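Local structure of D-hydantoinase (Ralstonia pickettii, 1NFG) at residues A[68-73]-A[408-413]; A[117-122]-A[447-452]; A[399-404]-A[418-423]; A[190-195]-A[329-334]. The protein is a zinc-dependent hydrolase that probably opens the cyclic amide ring of D-hydantoin derivatives with stereospecificity. One frame throughout, in Å; residues are numbered along the deposited sequence.

Contact 1. Residues A[68-73]-A[408-413]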
loop_
_atom_site.group_PDB
_atom_site.type_symbol
_atom_site.label_atom_id
_atom_site.label_comp_id
_atom_site.label_asym_id
_atom_site.label_seq_id
_atom_site.Cartn_x
_atom_site.Cartn_y
_atom_site.Cartn_z
ATOM N N GLN A 68 38.014 21.824 -10.508
ATOM C CA GLN A 68 36.931 22.776 -10.288
ATOM C C GLN A 68 35.856 22.718 -11.361
ATOM O O GLN A 68 36.112 22.314 -12.496
ATOM C CB GLN A 68 37.474 24.197 -10.233
ATOM C CG GLN A 68 38.523 24.421 -9.179
ATOM C CD GLN A 68 38.844 25.890 -9.015
ATOM O OE1 GLN A 68 37.988 26.678 -8.606
ATOM N NE2 GLN A 68 40.077 26.271 -9.341
ATOM N N SER A 69 34.653 23.144 -10.990
ATOM C CA SER A 69 33.523 23.158 -11.906
ATOM C C SER A 69 33.672 24.255 -12.954
ATOM O O SER A 69 34.264 25.305 -12.695
ATOM C CB SER A 69 32.223 23.355 -11.126
ATOM O OG SER A 69 32.320 24.457 -10.240
ATOM N N ALA A 70 33.131 24.003 -14.141
ATOM C CA ALA A 70 33.203 24.954 -15.239
ATOM C C ALA A 70 32.564 26.293 -14.872
ATOM O O ALA A 70 33.098 27.349 -15.199
ATOM C CB ALA A 70 32.530 24.368 -16.470
ATOM N N ASP A 71 31.419 26.245 -14.199
ATOM C CA ASP A 71 30.731 27.462 -13.798
ATOM C C ASP A 71 31.225 27.973 -12.464
ATOM O O ASP A 71 31.712 27.211 -11.632
ATOM C CB ASP A 71 29.214 27.243 -13.684
ATOM C CG ASP A 71 28.481 27.530 -14.974
ATOM O OD1 ASP A 71 28.939 28.402 -15.743
ATOM O OD2 ASP A 71 27.433 26.897 -15.210
ATOM N N THR A 72 31.088 29.280 -12.274
ATOM C CA THR A 72 31.468 29.938 -11.032
ATOM C C THR A 72 30.196 30.617 -10.556
ATOM O O THR A 72 29.187 30.609 -11.256
ATOM C CB THR A 72 32.545 31.020 -11.257
ATOM O OG1 THR A 72 32.054 32.002 -12.181
ATOM C CG2 THR A 72 33.819 30.398 -11.803
ATOM N N PHE A 73 30.238 31.205 -9.372
ATOM C CA PHE A 73 29.070 31.889 -8.852
ATOM C C PHE A 73 28.618 32.983 -9.827
ATOM O O PHE A 73 27.432 33.290 -9.921
ATOM C CB PHE A 73 29.400 32.490 -7.494
ATOM C CG PHE A 73 28.409 32.152 -6.431
ATOM C CD1 PHE A 73 27.183 32.805 -6.370
ATOM C CD2 PHE A 73 28.701 31.182 -5.480
ATOM C CE1 PHE A 73 26.259 32.496 -5.368
ATOM C CE2 PHE A 73 27.791 30.865 -4.478
ATOM C CZ PHE A 73 26.569 31.522 -4.418
ATOM N N ASN A 408 25.998 30.346 -19.689
ATOM C CA ASN A 408 26.913 29.928 -18.630
ATOM C C ASN A 408 28.245 29.485 -19.246
ATOM O O ASN A 408 28.485 29.706 -20.437
ATOM C CB ASN A 408 26.283 28.811 -17.785
ATOM C CG ASN A 408 26.315 27.460 -18.471
ATOM O OD1 ASN A 408 26.168 27.358 -19.692
ATOM N ND2 ASN A 408 26.491 26.410 -17.682
ATOM N N ALA A 409 29.107 28.864 -18.450
ATOM C CA ALA A 409 30.414 28.444 -18.946
ATOM C C ALA A 409 30.539 26.972 -19.368
ATOM O O ALA A 409 31.655 26.473 -19.536
ATOM C CB ALA A 409 31.476 28.773 -17.903
ATOM N N MET A 410 29.412 26.286 -19.556
ATOM C CA MET A 410 29.430 24.874 -19.943
ATOM C C MET A 410 29.582 24.620 -21.436
ATOM O O MET A 410 29.321 25.500 -22.254
ATOM C CB MET A 410 28.166 24.176 -19.442
ATOM C CG MET A 410 28.247 23.758 -17.990
ATOM S SD MET A 410 29.557 22.549 -17.735
ATOM C CE MET A 410 28.734 21.056 -18.254
ATOM N N ASP A 411 30.001 23.405 -21.785
ATOM C CA ASP A 411 30.186 23.039 -23.187
ATOM C C ASP A 411 29.025 22.233 -23.769
ATOM O O ASP A 411 29.123 21.702 -24.874
ATOM C CB ASP A 411 31.510 22.287 -23.373
ATOM C CG ASP A 411 31.607 21.036 -22.519
ATOM O OD1 ASP A 411 31.086 21.042 -21.380
ATOM O OD2 ASP A 411 32.226 20.052 -22.984
ATOM N N TYR A 412 27.925 22.149 -23.023
ATOM C CA TYR A 412 26.733 21.446 -23.492
ATOM C C TYR A 412 25.519 21.741 -22.614
ATOM O O TYR A 412 25.649 22.258 -21.501
ATOM C CB TYR A 412 26.959 19.925 -23.551
ATOM C CG TYR A 412 26.852 19.205 -22.222
ATOM C CD1 TYR A 412 27.939 19.132 -21.350
ATOM C CD2 TYR A 412 25.658 18.595 -21.834
ATOM C CE1 TYR A 412 27.839 18.467 -20.121
ATOM C CE2 TYR A 412 25.545 17.932 -20.609
ATOM C CZ TYR A 412 26.638 17.870 -19.758
ATOM O OH TYR A 412 26.526 17.215 -18.550
ATOM N N SER A 413 24.340 21.417 -23.137
ATOM C CA SER A 413 23.084 21.598 -22.414
ATOM C C SER A 413 22.397 20.242 -22.276
ATOM O O SER A 413 22.455 19.412 -23.189
ATOM C CB SER A 413 22.157 22.552 -23.161
ATOM O OG SER A 413 20.892 22.601 -22.523
#

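Contact 2. Residues A[117-122]-A[447-452]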
loop_
_atom_site.group_PDB
_atom_site.type_symbol
_atom_site.label_atom_id
_atom_site.label_comp_id
_atom_site.label_asym_id
_atom_site.label_seq_id
_atom_site.Cartn_x
_atom_site.Cartn_y
_atom_site.Cartn_z
ATOM N N ILE A 117 22.374 37.602 -9.380
ATOM C CA ILE A 117 21.079 37.560 -8.697
ATOM C C ILE A 117 21.257 37.265 -7.212
ATOM O O ILE A 117 22.346 36.902 -6.770
ATOM C CB ILE A 117 20.165 36.466 -9.296
ATOM C CG1 ILE A 117 20.756 35.082 -8.980
ATOM C CG2 ILE A 117 20.030 36.666 -10.805
ATOM C CD1 ILE A 117 19.989 33.895 -9.546
ATOM N N ASP A 118 20.174 37.416 -6.451
ATOM C CA ASP A 118 20.195 37.176 -5.012
ATOM C C ASP A 118 20.412 35.700 -4.688
ATOM O O ASP A 118 20.115 34.824 -5.506
ATOM C CB ASP A 118 18.901 37.706 -4.383
ATOM C CG ASP A 118 18.877 39.235 -4.307
ATOM O OD1 ASP A 118 19.704 39.868 -4.998
ATOM O OD2 ASP A 118 18.043 39.806 -3.568
ATOM N N TYR A 119 20.941 35.426 -3.498
ATOM C CA TYR A 119 21.244 34.054 -3.106
ATOM C C TYR A 119 21.244 33.821 -1.600
ATOM O O TYR A 119 21.512 34.733 -0.815
ATOM C CB TYR A 119 22.613 33.668 -3.665
ATOM C CG TYR A 119 23.719 34.574 -3.169
ATOM C CD1 TYR A 119 24.295 34.385 -1.913
ATOM C CD2 TYR A 119 24.120 35.684 -3.917
ATOM C CE1 TYR A 119 25.238 35.285 -1.406
ATOM C CE2 TYR A 119 25.061 36.591 -3.420
ATOM C CZ TYR A 119 25.611 36.385 -2.164
ATOM O OH TYR A 119 26.518 37.293 -1.665
ATOM N N GLY A 120 20.936 32.583 -1.219
ATOM C CA GLY A 120 20.923 32.179 0.178
ATOM C C GLY A 120 21.792 30.935 0.246
ATOM O O GLY A 120 22.281 30.488 -0.797
ATOM N N TYR A 121 22.005 30.370 1.433
ATOM C CA TYR A 121 22.838 29.167 1.533
ATOM C C TYR A 121 22.191 28.026 2.291
ATOM O O TYR A 121 21.435 28.239 3.236
ATOM C CB TYR A 121 24.163 29.419 2.275
ATOM C CG TYR A 121 25.100 30.492 1.759
ATOM C CD1 TYR A 121 25.262 30.732 0.394
ATOM C CD2 TYR A 121 25.876 31.232 2.658
ATOM C CE1 TYR A 121 26.176 31.688 -0.061
ATOM C CE2 TYR A 121 26.791 32.184 2.216
ATOM C CZ TYR A 121 26.935 32.411 0.861
ATOM O OH TYR A 121 27.822 33.376 0.435
ATOM N N HIS A 122 22.511 26.808 1.869
ATOM C CA HIS A 122 22.082 25.607 2.579
ATOM C C HIS A 122 23.445 25.185 3.106
ATOM O O HIS A 122 24.460 25.410 2.436
ATOM C CB HIS A 122 21.610 24.492 1.647
ATOM C CG HIS A 122 20.370 24.810 0.882
ATOM N ND1 HIS A 122 19.172 25.101 1.497
ATOM C CD2 HIS A 122 20.130 24.825 -0.450
ATOM C CE1 HIS A 122 18.244 25.277 0.574
ATOM N NE2 HIS A 122 18.800 25.114 -0.615
ATOM N N GLY A 447 23.616 41.013 -7.177
ATOM C CA GLY A 447 23.157 39.990 -6.250
ATOM C C GLY A 447 23.532 40.169 -4.795
ATOM O O GLY A 447 24.661 40.525 -4.476
ATOM N N LYS A 448 22.584 39.912 -3.901
ATOM C CA LYS A 448 22.838 40.039 -2.476
ATOM C C LYS A 448 22.454 38.771 -1.726
ATOM O O LYS A 448 21.576 38.017 -2.149
ATOM C CB LYS A 448 22.070 41.232 -1.897
ATOM C CG LYS A 448 22.437 42.571 -2.523
ATOM C CD LYS A 448 23.958 42.752 -2.605
ATOM C CE LYS A 448 24.370 44.065 -3.276
ATOM N NZ LYS A 448 24.191 45.221 -2.355
ATOM N N PHE A 449 23.126 38.534 -0.607
ATOM C CA PHE A 449 22.855 37.368 0.217
ATOM C C PHE A 449 21.519 37.554 0.948
ATOM O O PHE A 449 21.130 38.680 1.274
ATOM C CB PHE A 449 23.987 37.178 1.230
ATOM C CG PHE A 449 23.747 36.063 2.199
ATOM C CD1 PHE A 449 23.955 34.739 1.822
ATOM C CD2 PHE A 449 23.274 36.334 3.481
ATOM C CE1 PHE A 449 23.693 33.705 2.708
ATOM C CE2 PHE A 449 23.009 35.308 4.376
ATOM C CZ PHE A 449 23.218 33.989 3.992
ATOM N N LEU A 450 20.825 36.447 1.206
ATOM C CA LEU A 450 19.537 36.491 1.886
ATOM C C LEU A 450 19.539 35.730 3.195
ATOM O O LEU A 450 19.780 34.522 3.214
ATOM C CB LEU A 450 18.454 35.897 0.990
ATOM C CG LEU A 450 18.074 36.678 -0.262
ATOM C CD1 LEU A 450 17.432 35.757 -1.282
ATOM C CD2 LEU A 450 17.131 37.803 0.130
ATOM N N LYS A 451 19.287 36.429 4.294
ATOM C CA LYS A 451 19.214 35.760 5.583
ATOM C C LYS A 451 17.821 35.154 5.579
ATOM O O LYS A 451 16.825 35.863 5.742
ATOM C CB LYS A 451 19.349 36.752 6.737
ATOM C CG LYS A 451 20.745 37.326 6.909
ATOM C CD LYS A 451 20.813 38.321 8.074
ATOM C CE LYS A 451 20.400 37.684 9.397
ATOM N NZ LYS A 451 20.371 38.675 10.515
ATOM N N ARG A 452 17.751 33.845 5.368
ATOM C CA ARG A 452 16.473 33.148 5.317
ATOM C C ARG A 452 15.909 32.883 6.707
ATOM O O ARG A 452 16.647 32.779 7.684
ATOM C CB ARG A 452 16.635 31.861 4.498
ATOM C CG ARG A 452 17.163 32.169 3.103
ATOM C CD ARG A 452 17.402 30.966 2.219
ATOM N NE ARG A 452 18.303 29.988 2.817
ATOM C CZ ARG A 452 17.901 28.997 3.606
ATOM N NH1 ARG A 452 16.611 28.865 3.877
ATOM N NH2 ARG A 452 18.780 28.149 4.127
HETATM O O HOH W 1 20.724 31.913 3.189
#

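Contact 3. Residues A[399-404]-A[418-423]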
loop_
_atom_site.group_PDB
_atom_site.type_symbol
_atom_site.label_atom_id
_atom_site.label_comp_id
_atom_site.label_asym_id
_atom_site.label_seq_id
_atom_site.Cartn_x
_atom_site.Cartn_y
_atom_site.Cartn_z
ATOM N N MET A 399 11.280 28.439 -29.626
ATOM C CA MET A 399 12.729 28.406 -29.734
ATOM C C MET A 399 13.301 27.024 -29.460
ATOM O O MET A 399 12.691 26.213 -28.763
ATOM C CB MET A 399 13.304 29.406 -28.734
ATOM C CG MET A 399 14.713 29.137 -28.274
ATOM S SD MET A 399 14.976 29.911 -26.670
ATOM C CE MET A 399 15.079 31.636 -27.163
ATOM N N VAL A 400 14.473 26.757 -30.024
ATOM C CA VAL A 400 15.143 25.486 -29.805
ATOM C C VAL A 400 16.274 25.750 -28.834
ATOM O O VAL A 400 17.084 26.655 -29.051
ATOM C CB VAL A 400 15.759 24.928 -31.085
ATOM C CG1 VAL A 400 16.587 23.692 -30.755
ATOM C CG2 VAL A 400 14.667 24.594 -32.080
ATOM N N ILE A 401 16.340 24.967 -27.765
ATOM C CA ILE A 401 17.399 25.163 -26.792
ATOM C C ILE A 401 18.734 24.668 -27.324
ATOM O O ILE A 401 18.901 23.487 -27.624
ATOM C CB ILE A 401 17.079 24.461 -25.464
ATOM C CG1 ILE A 401 15.833 25.102 -24.849
ATOM C CG2 ILE A 401 18.271 24.566 -24.517
ATOM C CD1 ILE A 401 15.546 24.670 -23.443
ATOM N N GLU A 402 19.677 25.593 -27.456
ATOM C CA GLU A 402 21.011 25.275 -27.942
ATOM C C GLU A 402 22.006 25.887 -26.970
ATOM O O GLU A 402 21.857 27.042 -26.569
ATOM C CB GLU A 402 21.227 25.867 -29.332
ATOM C CG GLU A 402 20.084 25.619 -30.287
ATOM C CD GLU A 402 20.266 26.362 -31.592
ATOM O OE1 GLU A 402 20.971 25.841 -32.481
ATOM O OE2 GLU A 402 19.716 27.478 -31.720
ATOM N N GLN A 403 23.017 25.108 -26.592
ATOM C CA GLN A 403 24.027 25.580 -25.655
ATOM C C GLN A 403 24.711 26.837 -26.166
ATOM O O GLN A 403 25.128 27.683 -25.374
ATOM C CB GLN A 403 25.064 24.490 -25.406
ATOM C CG GLN A 403 26.099 24.841 -24.352
ATOM C CD GLN A 403 25.470 25.297 -23.053
ATOM O OE1 GLN A 403 24.271 25.113 -22.830
ATOM N NE2 GLN A 403 26.280 25.888 -22.180
ATOM N N THR A 404 24.821 26.961 -27.488
ATOM C CA THR A 404 25.456 28.127 -28.094
ATOM C C THR A 404 24.688 29.397 -27.758
ATOM O O THR A 404 25.226 30.497 -27.845
ATOM C CB THR A 404 25.540 28.004 -29.632
ATOM O OG1 THR A 404 24.221 27.869 -30.181
ATOM C CG2 THR A 404 26.380 26.806 -30.023
ATOM N N HIS A 418 15.812 20.534 -27.591
ATOM C CA HIS A 418 14.399 20.641 -27.230
ATOM C C HIS A 418 13.732 21.905 -27.758
ATOM O O HIS A 418 14.256 23.011 -27.610
ATOM C CB HIS A 418 14.208 20.588 -25.706
ATOM C CG HIS A 418 14.466 19.239 -25.104
ATOM N ND1 HIS A 418 13.557 18.606 -24.283
ATOM C CD2 HIS A 418 15.544 18.419 -25.174
ATOM C CE1 HIS A 418 14.065 17.457 -23.871
ATOM N NE2 HIS A 418 15.271 17.319 -24.396
ATOM N N LYS A 419 12.572 21.730 -28.383
ATOM C CA LYS A 419 11.812 22.855 -28.903
ATOM C C LYS A 419 10.883 23.291 -27.783
ATOM O O LYS A 419 10.193 22.467 -27.185
ATOM C CB LYS A 419 11.006 22.443 -30.139
ATOM C CG LYS A 419 11.878 22.059 -31.334
ATOM C CD LYS A 419 11.052 21.766 -32.586
ATOM C CE LYS A 419 10.161 20.546 -32.397
ATOM N NZ LYS A 419 9.300 20.312 -33.590
ATOM N N VAL A 420 10.875 24.583 -27.486
ATOM C CA VAL A 420 10.036 25.096 -26.415
ATOM C C VAL A 420 9.142 26.232 -26.869
ATOM O O VAL A 420 9.436 26.919 -27.847
ATOM C CB VAL A 420 10.893 25.600 -25.229
ATOM C CG1 VAL A 420 11.754 24.481 -24.716
ATOM C CG2 VAL A 420 11.766 26.770 -25.660
ATOM N N LYS A 421 8.045 26.418 -26.147
ATOM C CA LYS A 421 7.103 27.485 -26.434
ATOM C C LYS A 421 6.930 28.217 -25.111
ATOM O O LYS A 421 6.419 27.652 -24.141
ATOM C CB LYS A 421 5.770 26.905 -26.908
ATOM C CG LYS A 421 4.746 27.949 -27.307
ATOM C CD LYS A 421 3.432 27.289 -27.681
ATOM C CE LYS A 421 2.338 28.311 -27.924
ATOM N NZ LYS A 421 1.025 27.652 -28.168
ATOM N N GLY A 422 7.372 29.469 -25.070
ATOM C CA GLY A 422 7.286 30.246 -23.846
ATOM C C GLY A 422 8.704 30.505 -23.376
ATOM O O GLY A 422 9.366 29.611 -22.841
ATOM N N VAL A 423 9.170 31.734 -23.574
ATOM C CA VAL A 423 10.531 32.114 -23.219
ATOM C C VAL A 423 10.623 33.358 -22.329
ATOM O O VAL A 423 9.807 34.274 -22.443
ATOM C CB VAL A 423 11.340 32.368 -24.509
ATOM C CG1 VAL A 423 12.714 32.914 -24.182
ATOM C CG2 VAL A 423 11.448 31.084 -25.303
#

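Contact 4. Residues A[190-195]-A[329-334]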
loop_
_atom_site.group_PDB
_atom_site.type_symbol
_atom_site.label_atom_id
_atom_site.label_comp_id
_atom_site.label_asym_id
_atom_site.label_seq_id
_atom_site.Cartn_x
_atom_site.Cartn_y
_atom_site.Cartn_z
ATOM N N TYR A 190 28.482 -1.612 -3.772
ATOM C CA TYR A 190 28.460 -3.047 -4.053
ATOM C C TYR A 190 28.211 -3.305 -5.538
ATOM O O TYR A 190 28.939 -4.065 -6.180
ATOM C CB TYR A 190 27.361 -3.718 -3.231
ATOM C CG TYR A 190 27.091 -5.159 -3.613
ATOM C CD1 TYR A 190 27.847 -6.201 -3.078
ATOM C CD2 TYR A 190 26.079 -5.479 -4.524
ATOM C CE1 TYR A 190 27.603 -7.531 -3.438
ATOM C CE2 TYR A 190 25.826 -6.801 -4.892
ATOM C CZ TYR A 190 26.590 -7.824 -4.346
ATOM O OH TYR A 190 26.339 -9.129 -4.711
ATOM N N LEU A 191 27.179 -2.670 -6.081
ATOM C CA LEU A 191 26.848 -2.856 -7.484
ATOM C C LEU A 191 27.860 -2.201 -8.411
ATOM O O LEU A 191 28.203 -2.761 -9.449
ATOM C CB LEU A 191 25.442 -2.318 -7.770
ATOM C CG LEU A 191 24.297 -3.068 -7.073
ATOM C CD1 LEU A 191 22.996 -2.306 -7.233
ATOM C CD2 LEU A 191 24.171 -4.469 -7.657
ATOM N N ARG A 192 28.346 -1.019 -8.040
ATOM C CA ARG A 192 29.325 -0.315 -8.865
ATOM C C ARG A 192 30.560 -1.185 -9.067
ATOM O O ARG A 192 30.996 -1.414 -10.192
ATOM C CB ARG A 192 29.749 1.004 -8.207
ATOM C CG ARG A 192 28.594 1.932 -7.807
ATOM C CD ARG A 192 29.118 3.268 -7.280
ATOM N NE ARG A 192 29.616 4.101 -8.374
ATOM C CZ ARG A 192 30.570 5.019 -8.250
ATOM N NH1 ARG A 192 31.148 5.234 -7.074
ATOM N NH2 ARG A 192 30.951 5.720 -9.309
ATOM N N ASP A 193 31.115 -1.675 -7.966
ATOM C CA ASP A 193 32.305 -2.515 -8.017
ATOM C C ASP A 193 32.069 -3.844 -8.728
ATOM O O ASP A 193 32.925 -4.319 -9.484
ATOM C CB ASP A 193 32.817 -2.765 -6.602
ATOM C CG ASP A 193 33.132 -1.481 -5.873
ATOM O OD1 ASP A 193 33.554 -0.510 -6.544
ATOM O OD2 ASP A 193 32.965 -1.444 -4.634
ATOM N N LYS A 194 30.909 -4.442 -8.482
ATOM C CA LYS A 194 30.561 -5.708 -9.105
ATOM C C LYS A 194 30.569 -5.539 -10.624
ATOM O O LYS A 194 31.079 -6.393 -11.343
ATOM C CB LYS A 194 29.185 -6.158 -8.614
ATOM C CG LYS A 194 28.806 -7.593 -8.950
ATOM C CD LYS A 194 27.565 -8.001 -8.154
ATOM C CE LYS A 194 27.098 -9.421 -8.455
ATOM N NZ LYS A 194 25.925 -9.789 -7.594
ATOM N N PHE A 195 30.017 -4.428 -11.108
ATOM C CA PHE A 195 29.970 -4.159 -12.541
ATOM C C PHE A 195 31.356 -3.981 -13.141
ATOM O O PHE A 195 31.669 -4.546 -14.191
ATOM C CB PHE A 195 29.155 -2.901 -12.831
ATOM C CG PHE A 195 27.678 -3.137 -12.928
ATOM C CD1 PHE A 195 27.171 -4.108 -13.785
ATOM C CD2 PHE A 195 26.788 -2.371 -12.181
ATOM C CE1 PHE A 195 25.795 -4.314 -13.898
ATOM C CE2 PHE A 195 25.410 -2.569 -12.286
ATOM C CZ PHE A 195 24.913 -3.542 -13.146
ATOM N N ASP A 329 35.716 4.168 -17.317
ATOM C CA ASP A 329 35.218 3.791 -16.004
ATOM C C ASP A 329 34.160 4.796 -15.556
ATOM O O ASP A 329 34.481 5.873 -15.048
ATOM C CB ASP A 329 36.371 3.753 -15.001
ATOM C CG ASP A 329 35.948 3.228 -13.647
ATOM O OD1 ASP A 329 34.731 3.075 -13.414
ATOM O OD2 ASP A 329 36.836 2.976 -12.806
ATOM N N PHE A 330 32.897 4.431 -15.754
ATOM C CA PHE A 330 31.771 5.281 -15.388
ATOM C C PHE A 330 31.890 5.839 -13.971
ATOM O O PHE A 330 31.374 6.916 -13.673
ATOM C CB PHE A 330 30.465 4.494 -15.533
ATOM C CG PHE A 330 30.294 3.393 -14.517
ATOM C CD1 PHE A 330 29.749 3.660 -13.265
ATOM C CD2 PHE A 330 30.680 2.088 -14.813
ATOM C CE1 PHE A 330 29.590 2.644 -12.322
ATOM C CE2 PHE A 330 30.525 1.064 -13.875
ATOM C CZ PHE A 330 29.979 1.344 -12.629
ATOM N N ARG A 331 32.572 5.109 -13.098
ATOM C CA ARG A 331 32.733 5.553 -11.720
ATOM C C ARG A 331 33.549 6.833 -11.597
ATOM O O ARG A 331 33.342 7.620 -10.674
ATOM C CB ARG A 331 33.403 4.468 -10.888
ATOM C CG ARG A 331 32.588 3.220 -10.720
ATOM C CD ARG A 331 33.419 2.200 -9.999
ATOM N NE ARG A 331 34.675 1.992 -10.709
ATOM C CZ ARG A 331 35.720 1.349 -10.201
ATOM N NH1 ARG A 331 35.655 0.853 -8.970
ATOM N NH2 ARG A 331 36.826 1.208 -10.922
ATOM N N ALA A 332 34.481 7.031 -12.521
ATOM C CA ALA A 332 35.335 8.212 -12.489
ATOM C C ALA A 332 34.659 9.454 -13.072
ATOM O O ALA A 332 35.165 10.569 -12.914
ATOM C CB ALA A 332 36.641 7.928 -13.225
ATOM N N ILE A 333 33.525 9.261 -13.745
ATOM C CA ILE A 333 32.782 10.374 -14.338
ATOM C C ILE A 333 32.159 11.240 -13.249
ATOM O O ILE A 333 31.311 10.771 -12.486
ATOM C CB ILE A 333 31.626 9.884 -15.232
ATOM C CG1 ILE A 333 32.156 8.955 -16.316
ATOM C CG2 ILE A 333 30.910 11.081 -15.847
ATOM C CD1 ILE A 333 31.078 8.330 -17.163
ATOM N N PRO A 334 32.576 12.514 -13.152
ATOM C CA PRO A 334 31.994 13.382 -12.122
ATOM C C PRO A 334 30.481 13.514 -12.335
ATOM O O PRO A 334 30.016 13.830 -13.434
ATOM C CB PRO A 334 32.759 14.696 -12.302
ATOM C CG PRO A 334 33.179 14.664 -13.745
ATOM C CD PRO A 334 33.586 13.232 -13.948
#

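Contact 1. Residues A[68-73]-A[408-413]
The carboxylate of Asp71 meets the loop 408-413 through both of its oxygens, each met on its syn side and a little out of the carboxylate plane. The carboxamide of Asn408 sends ND2 to Asp71 OD2 at 2.7 Å, the acceptor lying close to the amide plane, while Ala409 N reaches Asp71 OD1 at 2.8 Å. The two side chains cross at roughly a right angle, and their carboxylate and amide planes are turned 58° to each other. Asn408 folds back with CG between its own backbone N and carbonyl carbon (chi1 77°), which sets ND2 facing Asp71; its OD1 takes a weak bond from Met410 N. Beside this polar clamp lies a small apolar patch. The methyl of Ala70 rests on the sulfur of Met410 (CB to SD 3.7 Å), and Ala409 CB packs against the carbonyl of Ala70, its O 3.5 Å away. Asp71 is buried, and its oxygens have further partners: Thr75 OG1 bonds OD1, and His314 NE2, on the residue next to the zinc ligand Asp313, bonds OD2. The carboxylate therefore links this loop to a neighbour of the metal site. Segment 68-73 leads from strand 67-68 into helix 73-82, with Thr72 as its N-cap, and the loop 408-413, between strands 390-400 and 419-429, lies against that helix through Asn408 on Ala79 and Ala409 on Thr75.

Contact 2. Residues A[117-122]-A[447-452]
Tyr119 and Phe449 form a single backbone bridge: Tyr119 N donates to Lys448 O at 3.0 Å, and Leu450 N to Tyr119 O at 2.7 Å. The same pair meets through its side chains, with Phe449 CA over one face of the Tyr119 ring and Tyr119 CE1 at the edge of the Phe449 ring. With CG trans to its backbone N (chi1 175°), Phe449 carries its ring on to Tyr121, where CE1 lies above that ring's rim, 3.3 Å from Tyr121 CD2. The three rings form an aromatic cluster, two from strand 118-124 and one from 447-452; the strand pairs in parallel with strand 85-93 in the TIM barrel, and segment 447-452, near the C-terminus, follows it in roughly the same direction. At one end Arg452 NH2 bonds Tyr121 O at 2.8 Å, nearly in the guanidinium plane. A water accepts from Tyr121 N, donates to Leu450 O and receives a weak bond from Arg452 NE. At the other end Lys448 N comes down on Asp118 OD1 (3.1 Å) from above the carboxylate plane. Farther out, salt bridges to Arg430 and Lys379 hold that carboxylate, Asp108 takes the Tyr121 hydroxyl, and Phe373 O binds Arg452 NH1.

Contact 3. Residues A[399-404]-A[418-423]
Val420 spreads its two methyls between Met399 and Ile401. Val420 CG1 touches Ile401 CD1 at 4.0 Å, where the side chains cross at about a right angle, and Val420 CG2 lies 4.3 Å from Met399 CB. The thioether of Met399 goes further: an extended start followed by a bend at chi3 (-74°) lays SD 4.0 Å from Val423 CG2 and brings CE against both methyls of that valine. Val423 can join this group because the chain turns a corner at Lys421, so that Val420 and Val423 lie on strand pieces of different sheets or faces. Met346 of helix 343-352 packs on both Ile401 and Val420, so the helix covers this part of the apolar group. Val400 and Lys419 occupy the other face of the strand pair. There Val400 CG2 lies 3.8 Å from Lys419 CG, the aliphatic foot of a side chain whose far end leads away from the contact. Between the two faces runs the polar backbone seam. Met399 and Val420 exchange two bonds, Val420 N to Met399 O at 2.8 Å and Met399 N to Val420 O at 3.0 Å, and Ile401 N adds a nearly straight one to His418 O at 2.9 Å. This is regular antiparallel pairing, Met399 with Val420 the hydrogen-bonded pair and Val400 with Lys419 the non-hydrogen-bonded one, of strands 390-400 and 419-429 in what is probably the small β-sandwich that accompanies the TIM barrel in hydantoinases.

Contact 4. Residues A[190-195]-A[329-334]
Arg192 of helix 185-197 lays its guanidinium against the aliphatic stem of Arg331, which belongs to an Asx turn made when Asp329 OD1 accepts a hydrogen bond from Arg331 N. The stem lies over one face of the Arg192 group, Arg331 CG coming 3.7 Å from Arg192 CZ, and Arg331 O lies at its edge, where Arg192 NH2 makes a weak bond of 3.3 Å. The two guanidinium planes are turned 64° apart, and the charged end of Arg331 is engaged elsewhere. Arg331 grips Asp329 side-on in a salt bridge, its NE to Asp329 OD1 at 2.9 Å in the guanidinium plane and its NH2 to Asp329 OD2 at 2.6 Å. A bend at chi3 (-55°) turns this group back toward Asp329. At its edge Arg331 NH1 also approaches OD1 of Asp193, a helix residue, in a longer salt bridge of 3.5 Å, with the carboxylate plane almost perpendicular at 84°. The network ties helix 185-197 to the loop that leads to Asn335, probably a substrate-binding residue whose side chain is about 6 Å from that of Arg192. The same helix reaches the second subunit, where Asp169 bonds the hydroxyl of Tyr190. The Phe330 ring has Arg331 CG over one face and presents its edge to the helix, with Phe330 CZ 3.8 Å from Arg192 O.

In the fold
Contact 1 touches both contact 2 and contact 3. Its Phe73 packs on Tyr119 of contact 2, Phe73 CE1 to Tyr119 CG 4.0 Å, and its loop 408-413 receives Gln403 of contact 3, whose NE2 probably hydrogen-bonds Asn408 OD1 (2.9 Å) and Met410 O (3.1 Å). Contact 4 touches none of the others and lies across the chain's centre from contact 2, their centres 36 Å apart. Three of the contacts lie at moderate distance from the zinc site: the side chain of His122 in contact 2 is about 9 Å from a zinc ion, that of Asp71 in contact 1 about 9 Å from the side chain of the zinc ligand His59, and that of Arg192 in contact 4 about 13 Å from a zinc ion. Contact 3 is remote from the site.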